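Local coordinates for 5,10-methylenetetrahydrofolate dehydrogenase (Bombyx mori, PDB 5ZF1), which probably oxidises 5,10-methylenetetrahydrofolate to 5,10-methenyltetrahydrofolate in one-carbon metabolism, with NADP+ as the likely cofactor, at residues B[23-28]-B[288-293]; B[55-60]-B[284-289]; B[129-134]-B[174-179]; B[193-198]-B[207-212]. One frame throughout, in Å; residues are numbered along the deposited sequence. Where two conformers were deposited one is given.

Contact 1. Residues B[23-28]-B[288-293]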
loop_
_atom_site.group_PDB
_atom_site.type_symbol
_atom_site.label_atom_id
_atom_site.label_comp_id
_atom_site.label_asym_id
_atom_site.label_seq_id
_atom_site.Cartn_x
_atom_site.Cartn_y
_atom_site.Cartn_z
ATOM N N ALA B 23 -25.357 -19.835 -7.704
ATOM C CA ALA B 23 -26.408 -20.844 -7.589
ATOM C C ALA B 23 -25.882 -22.120 -6.945
ATOM O O ALA B 23 -26.539 -22.700 -6.074
ATOM C CB ALA B 23 -27.013 -21.137 -8.962
ATOM N N GLN B 24 -24.683 -22.558 -7.341
ATOM C CA GLN B 24 -24.078 -23.745 -6.740
ATOM C C GLN B 24 -23.878 -23.574 -5.235
ATOM O O GLN B 24 -24.171 -24.483 -4.449
ATOM C CB GLN B 24 -22.750 -24.050 -7.432
ATOM C CG GLN B 24 -22.135 -25.382 -7.051
ATOM C CD GLN B 24 -23.168 -26.483 -6.896
ATOM O OE1 GLN B 24 -23.961 -26.740 -7.803
ATOM N NE2 GLN B 24 -23.173 -27.131 -5.735
ATOM N N TRP B 25 -23.370 -22.409 -4.813
ATOM C CA TRP B 25 -23.130 -22.159 -3.394
ATOM C C TRP B 25 -24.442 -22.028 -2.624
ATOM O O TRP B 25 -24.550 -22.482 -1.475
ATOM C CB TRP B 25 -22.270 -20.894 -3.238
ATOM C CG TRP B 25 -22.069 -20.400 -1.839
ATOM C CD1 TRP B 25 -21.158 -20.852 -0.933
ATOM C CD2 TRP B 25 -22.753 -19.310 -1.206
ATOM N NE1 TRP B 25 -21.255 -20.142 0.235
ATOM C CE2 TRP B 25 -22.221 -19.182 0.092
ATOM C CE3 TRP B 25 -23.767 -18.431 -1.612
ATOM C CZ2 TRP B 25 -22.663 -18.209 0.991
ATOM C CZ3 TRP B 25 -24.208 -17.467 -0.715
ATOM C CH2 TRP B 25 -23.663 -17.374 0.576
ATOM N N VAL B 26 -25.453 -21.409 -3.236
ATOM C CA VAL B 26 -26.761 -21.339 -2.584
ATOM C C VAL B 26 -27.317 -22.745 -2.378
ATOM O O VAL B 26 -27.920 -23.048 -1.339
ATOM C CB VAL B 26 -27.722 -20.452 -3.401
ATOM C CG1 VAL B 26 -29.158 -20.636 -2.943
ATOM C CG2 VAL B 26 -27.332 -18.982 -3.271
ATOM N N SER B 27 -27.073 -23.636 -3.343
ATOM C CA SER B 27 -27.592 -25.004 -3.297
ATOM C C SER B 27 -26.952 -25.850 -2.203
ATOM O O SER B 27 -27.471 -26.928 -1.893
ATOM C CB SER B 27 -27.390 -25.689 -4.651
ATOM O OG SER B 27 -28.187 -25.074 -5.646
ATOM N N LEU B 28 -25.836 -25.410 -1.626
ATOM C CA LEU B 28 -25.245 -26.090 -0.481
ATOM C C LEU B 28 -25.943 -25.746 0.826
ATOM O O LEU B 28 -25.526 -26.238 1.882
ATOM C CB LEU B 28 -23.751 -25.747 -0.366
ATOM C CG LEU B 28 -22.857 -25.921 -1.594
ATOM C CD1 LEU B 28 -21.420 -25.486 -1.271
ATOM C CD2 LEU B 28 -22.890 -27.361 -2.098
ATOM N N ASN B 288 -17.235 -9.287 -5.381
ATOM C CA ASN B 288 -16.905 -8.969 -3.998
ATOM C C ASN B 288 -18.062 -9.271 -3.055
ATOM O O ASN B 288 -17.835 -9.700 -1.920
ATOM C CB ASN B 288 -16.518 -7.493 -3.870
ATOM C CG ASN B 288 -15.140 -7.200 -4.407
ATOM O OD1 ASN B 288 -14.435 -8.102 -4.848
ATOM N ND2 ASN B 288 -14.726 -5.928 -4.326
ATOM N N THR B 289 -19.303 -9.070 -3.508
ATOM C CA THR B 289 -20.454 -9.368 -2.658
ATOM C C THR B 289 -20.573 -10.870 -2.412
ATOM O O THR B 289 -20.803 -11.306 -1.276
ATOM C CB THR B 289 -21.733 -8.808 -3.301
ATOM O OG1 THR B 289 -21.603 -7.394 -3.490
ATOM C CG2 THR B 289 -22.956 -9.060 -2.414
ATOM N N PHE B 290 -20.381 -11.662 -3.467
ATOM C CA PHE B 290 -20.348 -13.115 -3.356
ATOM C C PHE B 290 -19.190 -13.571 -2.475
ATOM O O PHE B 290 -19.361 -14.451 -1.621
ATOM C CB PHE B 290 -20.256 -13.720 -4.756
ATOM C CG PHE B 290 -20.268 -15.229 -4.783
ATOM C CD1 PHE B 290 -20.975 -15.956 -3.830
ATOM C CD2 PHE B 290 -19.572 -15.918 -5.771
ATOM C CE1 PHE B 290 -20.973 -17.331 -3.863
ATOM C CE2 PHE B 290 -19.577 -17.293 -5.805
ATOM C CZ PHE B 290 -20.280 -18.001 -4.855
ATOM N N GLN B 291 -18.000 -12.982 -2.663
ATOM C CA GLN B 291 -16.867 -13.315 -1.801
ATOM C C GLN B 291 -17.178 -13.030 -0.337
ATOM O O GLN B 291 -16.857 -13.839 0.539
ATOM C CB GLN B 291 -15.630 -12.529 -2.245
ATOM C CG GLN B 291 -14.361 -12.809 -1.455
ATOM C CD GLN B 291 -13.346 -11.676 -1.611
ATOM O OE1 GLN B 291 -13.261 -11.061 -2.667
ATOM N NE2 GLN B 291 -12.558 -11.426 -0.574
ATOM N N ALA B 292 -17.778 -11.874 -0.048
ATOM C CA ALA B 292 -18.091 -11.535 1.337
ATOM C C ALA B 292 -19.115 -12.502 1.920
ATOM O O ALA B 292 -18.961 -12.974 3.054
ATOM C CB ALA B 292 -18.592 -10.098 1.435
ATOM N N ALA B 293 -20.165 -12.813 1.159
ATOM C CA ALA B 293 -21.186 -13.730 1.662
ATOM C C ALA B 293 -20.592 -15.089 1.991
ATOM O O ALA B 293 -20.981 -15.719 2.981
ATOM C CB ALA B 293 -22.324 -13.873 0.644
#
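The Phe290 ring turns its edge toward one face of the Trp25 indole. Phe290 CE1 sits 3.4 Å above the indole plane, displaced toward the rim. The two planes stand at 70°, and the centroid of the phenyl ring is 5.5 Å from that of the five-membered ring of Trp25. This is an offset edge-to-face pair. Trp25 CB lies at the edge of the phenyl ring, in its plane. Phe290 CE1 is about equally near Trp25 CB, CG, CD2 and CE3, at 3.8 Å from Trp25 CE3. Phe290 CG is anti to the backbone N (chi1 -178°), which carries the ring out from its helix and brings CE1 and CZ to the tryptophan.

The six-membered part of the indole meets Ala293, about one turn further along. Trp25 CH2 is 3.7 Å from Ala293 CB. Trp25 CZ2 is 3.6 Å from the carbonyl oxygen Ala293 O. No hydrogen bond crosses the contact. Replacing the indole by the methyl of an alanine would probably leave the edge of Phe290 without an aromatic face and open a gap beside Ala293.

Pro33 touches both Trp25 and Ala293. Leu18, Lys21 and Ile22 of helix 7-26 also touch Phe290. The arrangement is helix-helix packing. Helix 7-26, a helix of the catalytic-domain sequence, lies against the C-terminal helix 277-298, a helix of the NAD(P)-binding-domain sequence, and the offset edge-to-face pair joins them.

Contact 2. Residues B[55-60]-B[284-289]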
loop_
_atom_site.group_PDB
_atom_site.type_symbol
_atom_site.label_atom_id
_atom_site.label_comp_id
_atom_site.label_asym_id
_atom_site.label_seq_id
_atom_site.Cartn_x
_atom_site.Cartn_y
_atom_site.Cartn_z
ATOM N N GLU B 55 -29.101 -3.817 -11.461
ATOM C CA GLU B 55 -29.389 -4.675 -12.607
ATOM C C GLU B 55 -28.413 -5.842 -12.698
ATOM O O GLU B 55 -28.804 -6.963 -13.040
ATOM C CB GLU B 55 -29.374 -3.862 -13.902
ATOM C CG GLU B 55 -30.553 -2.910 -14.048
ATOM C CD GLU B 55 -30.376 -1.940 -15.202
ATOM O OE1 GLU B 55 -29.519 -2.200 -16.073
ATOM O OE2 GLU B 55 -31.101 -0.922 -15.246
ATOM N N ALA B 56 -27.136 -5.609 -12.401
ATOM C CA ALA B 56 -26.211 -6.736 -12.434
ATOM C C ALA B 56 -26.468 -7.700 -11.281
ATOM O O ALA B 56 -26.297 -8.915 -11.442
ATOM C CB ALA B 56 -24.761 -6.245 -12.414
ATOM N N ALA B 57 -26.877 -7.186 -10.118
ATOM C CA ALA B 57 -27.223 -8.071 -9.012
ATOM C C ALA B 57 -28.366 -8.998 -9.407
ATOM O O ALA B 57 -28.296 -10.213 -9.204
ATOM C CB ALA B 57 -27.594 -7.255 -7.776
ATOM N N LYS B 58 -29.431 -8.431 -9.977
ATOM C CA LYS B 58 -30.543 -9.254 -10.446
ATOM C C LYS B 58 -30.063 -10.325 -11.411
ATOM O O LYS B 58 -30.463 -11.491 -11.310
ATOM C CB LYS B 58 -31.598 -8.370 -11.112
ATOM C CG LYS B 58 -32.735 -7.956 -10.198
ATOM C CD LYS B 58 -33.964 -7.543 -10.997
ATOM C CE LYS B 58 -34.567 -8.715 -11.746
ATOM N NZ LYS B 58 -36.054 -8.612 -11.831
ATOM N N PHE B 59 -29.167 -9.954 -12.330
ATOM C CA PHE B 59 -28.706 -10.899 -13.336
ATOM C C PHE B 59 -28.011 -12.099 -12.705
ATOM O O PHE B 59 -28.253 -13.238 -13.108
ATOM C CB PHE B 59 -27.774 -10.203 -14.331
ATOM C CG PHE B 59 -27.324 -11.087 -15.461
ATOM C CD1 PHE B 59 -26.206 -11.897 -15.328
ATOM C CD2 PHE B 59 -28.020 -11.106 -16.661
ATOM C CE1 PHE B 59 -25.786 -12.706 -16.357
ATOM C CE2 PHE B 59 -27.606 -11.917 -17.700
ATOM C CZ PHE B 59 -26.488 -12.720 -17.549
ATOM N N VAL B 60 -27.141 -11.870 -11.714
ATOM C CA VAL B 60 -26.337 -12.956 -11.159
ATOM C C VAL B 60 -26.989 -13.660 -9.977
ATOM O O VAL B 60 -26.471 -14.691 -9.528
ATOM C CB VAL B 60 -24.937 -12.461 -10.732
ATOM C CG1 VAL B 60 -24.193 -11.923 -11.938
ATOM C CG2 VAL B 60 -25.050 -11.404 -9.631
ATOM N N MET B 284 -17.171 -6.790 -10.905
ATOM C CA MET B 284 -16.292 -7.071 -9.775
ATOM C C MET B 284 -16.937 -6.730 -8.440
ATOM O O MET B 284 -16.631 -7.385 -7.437
ATOM C CB MET B 284 -14.970 -6.321 -9.945
ATOM C CG MET B 284 -14.123 -6.854 -11.067
ATOM S SD MET B 284 -13.686 -8.575 -10.840
ATOM C CE MET B 284 -14.710 -9.248 -12.107
ATOM N N LEU B 285 -17.809 -5.707 -8.386
ATOM C CA LEU B 285 -18.584 -5.477 -7.169
ATOM C C LEU B 285 -19.439 -6.694 -6.836
ATOM O O LEU B 285 -19.621 -7.034 -5.661
ATOM C CB LEU B 285 -19.490 -4.252 -7.315
ATOM C CG LEU B 285 -18.857 -2.860 -7.277
ATOM C CD1 LEU B 285 -19.893 -1.800 -7.624
ATOM C CD2 LEU B 285 -18.226 -2.604 -5.907
ATOM N N MET B 286 -19.989 -7.345 -7.861
ATOM C CA MET B 286 -20.781 -8.553 -7.629
ATOM C C MET B 286 -19.902 -9.693 -7.140
ATOM O O MET B 286 -20.282 -10.438 -6.221
ATOM C CB MET B 286 -21.518 -8.937 -8.916
ATOM C CG MET B 286 -22.522 -7.887 -9.366
ATOM S SD MET B 286 -23.697 -7.405 -8.083
ATOM C CE MET B 286 -23.429 -5.633 -8.010
ATOM N N HIS B 287 -18.716 -9.842 -7.741
ATOM C CA HIS B 287 -17.737 -10.791 -7.233
ATOM C C HIS B 287 -17.453 -10.552 -5.755
ATOM O O HIS B 287 -17.391 -11.497 -4.954
ATOM C CB HIS B 287 -16.446 -10.693 -8.052
ATOM C CG HIS B 287 -15.288 -11.413 -7.435
ATOM N ND1 HIS B 287 -14.410 -10.803 -6.564
ATOM C CD2 HIS B 287 -14.899 -12.707 -7.517
ATOM C CE1 HIS B 287 -13.504 -11.682 -6.172
ATOM N NE2 HIS B 287 -13.781 -12.845 -6.732
ATOM N N ASN B 288 -17.235 -9.287 -5.381
ATOM C CA ASN B 288 -16.905 -8.969 -3.998
ATOM C C ASN B 288 -18.062 -9.271 -3.055
ATOM O O ASN B 288 -17.835 -9.700 -1.920
ATOM C CB ASN B 288 -16.518 -7.493 -3.870
ATOM C CG ASN B 288 -15.140 -7.200 -4.407
ATOM O OD1 ASN B 288 -14.435 -8.102 -4.848
ATOM N ND2 ASN B 288 -14.726 -5.928 -4.326
ATOM N N THR B 289 -19.303 -9.070 -3.508
ATOM C CA THR B 289 -20.454 -9.368 -2.658
ATOM C C THR B 289 -20.573 -10.870 -2.412
ATOM O O THR B 289 -20.803 -11.306 -1.276
ATOM C CB THR B 289 -21.733 -8.808 -3.301
ATOM O OG1 THR B 289 -21.603 -7.394 -3.490
ATOM C CG2 THR B 289 -22.956 -9.060 -2.414
#
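This is apolar packing between two crossing helices, in which Met286 of helix 277-298 meets Ala56, Ala57 and Val60 of helix 44-60. The axes of the two short segments approach to 10.1 Å and cross at -57°. The Met286 side chain bridges the two helices. The nearest backbone pair is Ala57 and Met286, with their CA atoms 6.6 Å apart.

Met286 CG is anti to its own carbonyl carbon (chi1 -63°), and the chain bends again at the next two torsions. The bend lays the sulfur against the backbone of the other helix. Met286 SD is 3.7 Å from Ala57 CA and 3.9 Å from Ala57 CB. Behind it, Met286 CG is 4.1 Å from Ala56 CB and 4.3 Å from Val60 CG2. Small side chains at Ala56 and Ala57 let the methionine come this near.

On the same turns of helix 277-298, Thr289 OG1 bonds back to Leu285 O at 3.0 Å. All four touching residues are buried. Helix 7-26 packs beside them, with Lys15 touching both Ala56 and Val60. Ile62, just before strand 63-69, touches Met286. On other sides of helix 277-298, helix 140-151 packs on Met284 and Leu285.

Contact 3. Residues B[129-134]-B[174-179]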
loop_
_atom_site.group_PDB
_atom_site.type_symbol
_atom_site.label_atom_id
_atom_site.label_comp_id
_atom_site.label_asym_id
_atom_site.label_seq_id
_atom_site.Cartn_x
_atom_site.Cartn_y
_atom_site.Cartn_z
ATOM N N ARG B 129 -4.667 -4.919 4.221
ATOM C CA ARG B 129 -4.419 -6.295 3.812
ATOM C C ARG B 129 -4.004 -6.370 2.346
ATOM O O ARG B 129 -3.134 -7.172 1.978
ATOM C CB ARG B 129 -5.656 -7.153 4.096
ATOM C CG ARG B 129 -5.937 -7.345 5.600
ATOM C CD ARG B 129 -7.123 -8.268 5.861
ATOM N NE ARG B 129 -6.897 -9.610 5.328
ATOM C CZ ARG B 129 -6.249 -10.579 5.967
ATOM N NH1 ARG B 129 -5.758 -10.374 7.186
ATOM N NH2 ARG B 129 -6.097 -11.760 5.386
ATOM N N LEU B 130 -4.602 -5.536 1.487
ATOM C CA LEU B 130 -4.164 -5.490 0.099
ATOM C C LEU B 130 -2.684 -5.152 0.014
ATOM O O LEU B 130 -1.934 -5.771 -0.751
ATOM C CB LEU B 130 -4.968 -4.453 -0.686
ATOM C CG LEU B 130 -4.549 -4.252 -2.145
ATOM C CD1 LEU B 130 -4.835 -5.515 -2.915
ATOM C CD2 LEU B 130 -5.244 -3.071 -2.785
ATOM N N CYS B 131 -2.248 -4.174 0.807
ATOM C CA CYS B 131 -0.917 -3.626 0.621
ATOM C C CYS B 131 0.171 -4.510 1.213
ATOM O O CYS B 131 1.323 -4.421 0.784
ATOM C CB CYS B 131 -0.871 -2.204 1.196
ATOM S SG CYS B 131 -1.794 -1.042 0.140
ATOM N N VAL B 132 -0.169 -5.396 2.138
ATOM C CA VAL B 132 0.790 -6.393 2.604
ATOM C C VAL B 132 0.617 -7.684 1.817
ATOM O O VAL B 132 1.197 -8.713 2.177
ATOM C CB VAL B 132 0.672 -6.642 4.120
ATOM C CG1 VAL B 132 0.789 -5.303 4.881
ATOM C CG2 VAL B 132 -0.609 -7.336 4.480
ATOM N N ASP B 133 -0.183 -7.634 0.746
ATOM C CA ASP B 133 -0.293 -8.729 -0.229
ATOM C C ASP B 133 -0.887 -9.990 0.414
ATOM O O ASP B 133 -0.403 -11.101 0.208
ATOM C CB ASP B 133 1.074 -9.005 -0.882
ATOM C CG ASP B 133 0.973 -9.694 -2.240
ATOM O OD1 ASP B 133 -0.144 -9.795 -2.802
ATOM O OD2 ASP B 133 2.041 -10.131 -2.745
ATOM N N LEU B 134 -1.981 -9.801 1.172
ATOM C CA LEU B 134 -2.798 -10.735 1.950
ATOM C C LEU B 134 -4.235 -10.787 1.400
ATOM O O LEU B 134 -4.696 -9.812 0.809
ATOM C CB LEU B 134 -2.821 -10.280 3.413
ATOM C CG LEU B 134 -2.997 -11.169 4.644
ATOM C CD1 LEU B 134 -2.003 -12.295 4.673
ATOM C CD2 LEU B 134 -2.813 -10.326 5.878
ATOM N N ILE B 174 -4.342 -0.496 -8.081
ATOM C CA ILE B 174 -3.901 -1.124 -9.330
ATOM C C ILE B 174 -2.406 -1.410 -9.278
ATOM O O ILE B 174 -1.954 -2.525 -9.570
ATOM C CB ILE B 174 -4.257 -0.237 -10.535
ATOM C CG1 ILE B 174 -5.769 -0.259 -10.773
ATOM C CG2 ILE B 174 -3.470 -0.713 -11.779
ATOM C CD1 ILE B 174 -6.243 0.646 -11.892
ATOM N N ALA B 175 -1.606 -0.394 -8.923
ATOM C CA ALA B 175 -0.161 -0.607 -8.847
ATOM C C ALA B 175 0.190 -1.688 -7.840
ATOM O O ALA B 175 1.083 -2.511 -8.090
ATOM C CB ALA B 175 0.552 0.701 -8.485
ATOM N N MET B 176 -0.509 -1.710 -6.691
ATOM C CA MET B 176 -0.193 -2.684 -5.649
ATOM C C MET B 176 -0.396 -4.105 -6.151
ATOM O O MET B 176 0.436 -4.984 -5.899
ATOM C CB MET B 176 -1.049 -2.421 -4.408
ATOM C CG MET B 176 -0.666 -3.234 -3.169
ATOM S SD MET B 176 0.968 -2.869 -2.458
ATOM C CE MET B 176 0.878 -1.127 -2.076
ATOM N N MET B 177 -1.488 -4.346 -6.858
ATOM C CA MET B 177 -1.794 -5.679 -7.383
ATOM C C MET B 177 -0.841 -6.065 -8.496
ATOM O O MET B 177 -0.451 -7.228 -8.622
ATOM C CB MET B 177 -3.213 -5.734 -7.938
ATOM C CG MET B 177 -4.242 -5.046 -7.117
ATOM S SD MET B 177 -5.628 -6.116 -6.925
ATOM C CE MET B 177 -4.764 -7.334 -5.976
ATOM N N LEU B 178 -0.506 -5.102 -9.344
ATOM C CA LEU B 178 0.347 -5.393 -10.482
ATOM C C LEU B 178 1.713 -5.898 -10.045
ATOM O O LEU B 178 2.358 -6.667 -10.778
ATOM C CB LEU B 178 0.483 -4.138 -11.342
ATOM C CG LEU B 178 -0.360 -4.007 -12.599
ATOM C CD1 LEU B 178 -1.840 -4.065 -12.306
ATOM C CD2 LEU B 178 0.013 -2.703 -13.269
ATOM N N HIS B 179 2.191 -5.465 -8.879
ATOM C CA HIS B 179 3.463 -5.954 -8.363
ATOM C C HIS B 179 3.262 -6.946 -7.215
ATOM O O HIS B 179 4.179 -7.187 -6.434
ATOM C CB HIS B 179 4.403 -4.794 -7.991
ATOM C CG HIS B 179 4.002 -3.979 -6.791
ATOM N ND1 HIS B 179 4.149 -4.425 -5.498
ATOM C CD2 HIS B 179 3.561 -2.698 -6.693
ATOM C CE1 HIS B 179 3.754 -3.485 -4.656
ATOM N NE2 HIS B 179 3.393 -2.424 -5.358
#
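Leu130 O takes a hydrogen bond from Asp133 N, with 3.0 Å between the two atoms, and in the conformer described Met176 CG rests 3.7 Å from Leu130 O. That bond belongs to the end of helix 124-131. Leu134 N also bonds to Arg129 O, at 3.0 Å, and Asp133 has positive phi. Together these make a Schellman motif with Asp133 as its C-prime residue. The chain turns away here, and the last turn of the helix packs on helix 171-178.

Met176 points toward this turn. Its CG is anti to the backbone N (chi1 -171°), and two further bends fold the thioether along Cys131. Met176 SD lies 3.6 Å from Cys131 O, and Met176 CE lies 3.5 Å from Cys131 SG. The side chains of Leu130 and Met176 run past each other in opposite senses. Leu130 and Met177 instead cross at about a right angle, and Leu130 CD1 is 3.6 Å from Met177 CE. Both methionines have two conformers, and all these side-chain contacts of theirs hold for one copy and are less certain.

The second subunit reaches this place too. Its Cys131 packs on Cys131, its Met176 packs on Met176, and its Arg166 NH1 bonds to His179 O.

Contact 4. Residues B[193-198]-B[207-212]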
loop_
_atom_site.group_PDB
_atom_site.type_symbol
_atom_site.label_atom_id
_atom_site.label_comp_id
_atom_site.label_asym_id
_atom_site.label_seq_id
_atom_site.Cartn_x
_atom_site.Cartn_y
_atom_site.Cartn_z
ATOM N N THR B 193 7.041 -5.338 -12.904
ATOM C CA THR B 193 7.882 -4.232 -12.446
ATOM C C THR B 193 7.095 -2.948 -12.712
ATOM O O THR B 193 6.886 -2.590 -13.864
ATOM C CB THR B 193 9.203 -4.217 -13.214
ATOM O OG1 THR B 193 9.870 -5.477 -13.052
ATOM C CG2 THR B 193 10.122 -3.087 -12.701
ATOM N N VAL B 194 6.680 -2.238 -11.662
ATOM C CA VAL B 194 5.653 -1.199 -11.797
ATOM C C VAL B 194 6.294 0.154 -11.565
ATOM O O VAL B 194 7.010 0.330 -10.580
ATOM C CB VAL B 194 4.510 -1.411 -10.792
ATOM C CG1 VAL B 194 3.503 -0.278 -10.873
ATOM C CG2 VAL B 194 3.792 -2.727 -11.055
ATOM N N THR B 195 6.037 1.102 -12.463
ATOM C CA THR B 195 6.383 2.504 -12.225
ATOM C C THR B 195 5.091 3.248 -11.966
ATOM O O THR B 195 4.141 3.117 -12.738
ATOM C CB THR B 195 7.087 3.118 -13.435
ATOM O OG1 THR B 195 8.262 2.360 -13.744
ATOM C CG2 THR B 195 7.446 4.607 -13.149
ATOM N N ILE B 196 5.050 4.019 -10.877
ATOM C CA ILE B 196 3.909 4.855 -10.540
ATOM C C ILE B 196 4.249 6.257 -11.017
ATOM O O ILE B 196 5.174 6.879 -10.490
ATOM C CB ILE B 196 3.642 4.857 -9.030
ATOM C CG1 ILE B 196 3.309 3.431 -8.550
ATOM C CG2 ILE B 196 2.497 5.786 -8.707
ATOM C CD1 ILE B 196 3.552 3.251 -7.066
ATOM N N CYS B 197 3.535 6.719 -12.034
ATOM C CA CYS B 197 3.615 8.096 -12.496
ATOM C C CYS B 197 2.379 8.834 -12.012
ATOM O O CYS B 197 1.350 8.228 -11.711
ATOM C CB CYS B 197 3.706 8.161 -14.022
ATOM S SG CYS B 197 5.217 7.445 -14.717
ATOM N N HIS B 198 2.486 10.158 -11.932
ATOM C CA HIS B 198 1.396 10.921 -11.328
ATOM C C HIS B 198 1.481 12.370 -11.792
ATOM O O HIS B 198 2.247 12.711 -12.697
ATOM C CB HIS B 198 1.427 10.837 -9.798
ATOM C CG HIS B 198 2.760 11.162 -9.194
ATOM N ND1 HIS B 198 3.301 12.436 -9.195
ATOM C CD2 HIS B 198 3.659 10.371 -8.559
ATOM C CE1 HIS B 198 4.477 12.409 -8.588
ATOM N NE2 HIS B 198 4.723 11.165 -8.207
ATOM N N GLU B 207 7.003 10.227 -20.776
ATOM C CA GLU B 207 7.075 9.674 -22.122
ATOM C C GLU B 207 8.148 8.596 -22.219
ATOM O O GLU B 207 7.933 7.557 -22.857
ATOM C CB GLU B 207 7.324 10.797 -23.128
ATOM C CG GLU B 207 6.143 11.752 -23.237
ATOM C CD GLU B 207 6.386 12.858 -24.242
ATOM O OE1 GLU B 207 7.492 12.904 -24.821
ATOM O OE2 GLU B 207 5.477 13.694 -24.430
ATOM N N ALA B 208 9.297 8.809 -21.575
ATOM C CA ALA B 208 10.350 7.791 -21.570
ATOM C C ALA B 208 9.889 6.515 -20.859
ATOM O O ALA B 208 10.145 5.399 -21.330
ATOM C CB ALA B 208 11.612 8.347 -20.905
ATOM N N TYR B 209 9.222 6.650 -19.711
ATOM C CA TYR B 209 8.723 5.440 -19.050
ATOM C C TYR B 209 7.723 4.699 -19.931
ATOM O O TYR B 209 7.727 3.458 -19.980
ATOM C CB TYR B 209 8.075 5.795 -17.722
ATOM C CG TYR B 209 9.015 6.096 -16.566
ATOM C CD1 TYR B 209 9.849 5.128 -16.037
ATOM C CD2 TYR B 209 9.016 7.369 -15.974
ATOM C CE1 TYR B 209 10.666 5.405 -14.953
ATOM C CE2 TYR B 209 9.822 7.657 -14.899
ATOM C CZ TYR B 209 10.648 6.680 -14.398
ATOM O OH TYR B 209 11.435 6.965 -13.327
ATOM N N CYS B 210 6.840 5.443 -20.610
ATOM C CA CYS B 210 5.813 4.808 -21.424
ATOM C C CYS B 210 6.429 4.095 -22.611
ATOM O O CYS B 210 5.992 2.992 -22.964
ATOM C CB CYS B 210 4.790 5.836 -21.889
ATOM S SG CYS B 210 3.649 6.382 -20.610
ATOM N N ARG B 211 7.475 4.684 -23.209
ATOM C CA ARG B 211 8.093 4.067 -24.380
ATOM C C ARG B 211 8.740 2.747 -24.045
ATOM O O ARG B 211 8.924 1.914 -24.940
ATOM C CB ARG B 211 9.156 4.987 -24.983
ATOM C CG ARG B 211 8.612 6.169 -25.704
ATOM C CD ARG B 211 9.727 6.849 -26.533
ATOM N NE ARG B 211 10.910 7.194 -25.739
ATOM C CZ ARG B 211 11.096 8.374 -25.148
ATOM N NH1 ARG B 211 10.172 9.322 -25.252
ATOM N NH2 ARG B 211 12.202 8.606 -24.452
ATOM N N ASN B 212 9.121 2.544 -22.786
ATOM C CA ASN B 212 9.751 1.300 -22.385
ATOM C C ASN B 212 8.777 0.340 -21.715
ATOM O O ASN B 212 9.205 -0.705 -21.215
ATOM C CB ASN B 212 10.930 1.594 -21.461
ATOM C CG ASN B 212 12.030 2.363 -22.168
ATOM O OD1 ASN B 212 12.299 3.524 -21.853
ATOM N ND2 ASN B 212 12.637 1.733 -23.167
#
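Tyr209 CG is anti to its carbonyl carbon (chi1 -77°), which sends the ring from the helix toward strand 193-197, where Thr195 and Cys197 point back at it. In Thr195 the methyl CG2 is anti to the backbone N, while OG1 lies beside it (chi1 -58°). This setting puts the methyl over the centre of the ring, with OG1 nearer its rim.

Thr195 CG2 stands 3.7 Å above the ring plane. The line from the methyl to the centroid is only 12° off the ring normal. This is a CH-pi contact. The nearest ring atoms include Tyr209 CE1, 3.8 Å from Thr195 CG2. Cys197 SG comes in obliquely at another part of the ring. It is 4.0 Å from Tyr209 CD2 and 4.8 Å from the ring centroid, a sulfur-aromatic contact.

An alanine at Tyr209 is likely to leave the Thr195 methyl and the Cys197 sulfur without their aromatic cover, opening a gap between helix and strand.

The hydroxyl of Thr195 has its partner across the dimer. It hydrogen-bonds to the hydroxyl of Thr195 of the second subunit. Strand 193-197 is outermost in the parallel sheet of this chain, and its Val194, Thr195 and Ile196 pair antiparallel with a strand of the second subunit, so the sheet continues into that chain. Helix 203-211 follows this strand and leads on to strand 215-218, at the far side of strand 160-164. It is the helix of a beta-alpha-beta crossover in the Rossmann fold. Tyr209 also touches Val162 of the strand that is crossed. Helix 171-178 packs on Val194 and Ile196.

Contact 1 has a partly exposed Trp25 beside exposed residues, while every touching residue of contacts 2, 3 and 4 is buried. Contacts 1 and 2 use the same C-terminal helix 277-298, with centres 11 Å apart. Each joins it to a helix of the catalytic-domain sequence, through an aromatic pair in contact 1 and a methionine against two alanines and a valine in contact 2. Contacts 3 and 4 stay within the NAD(P)-binding domain, beside the second subunit. They meet through Leu178, His179 and Ala175 packing on strand 193-197. Contact 3 joins two helix ends through sulfur and leucine atoms. Contact 4 lies between helix and sheet, about 39 Å from contact 1 between centres.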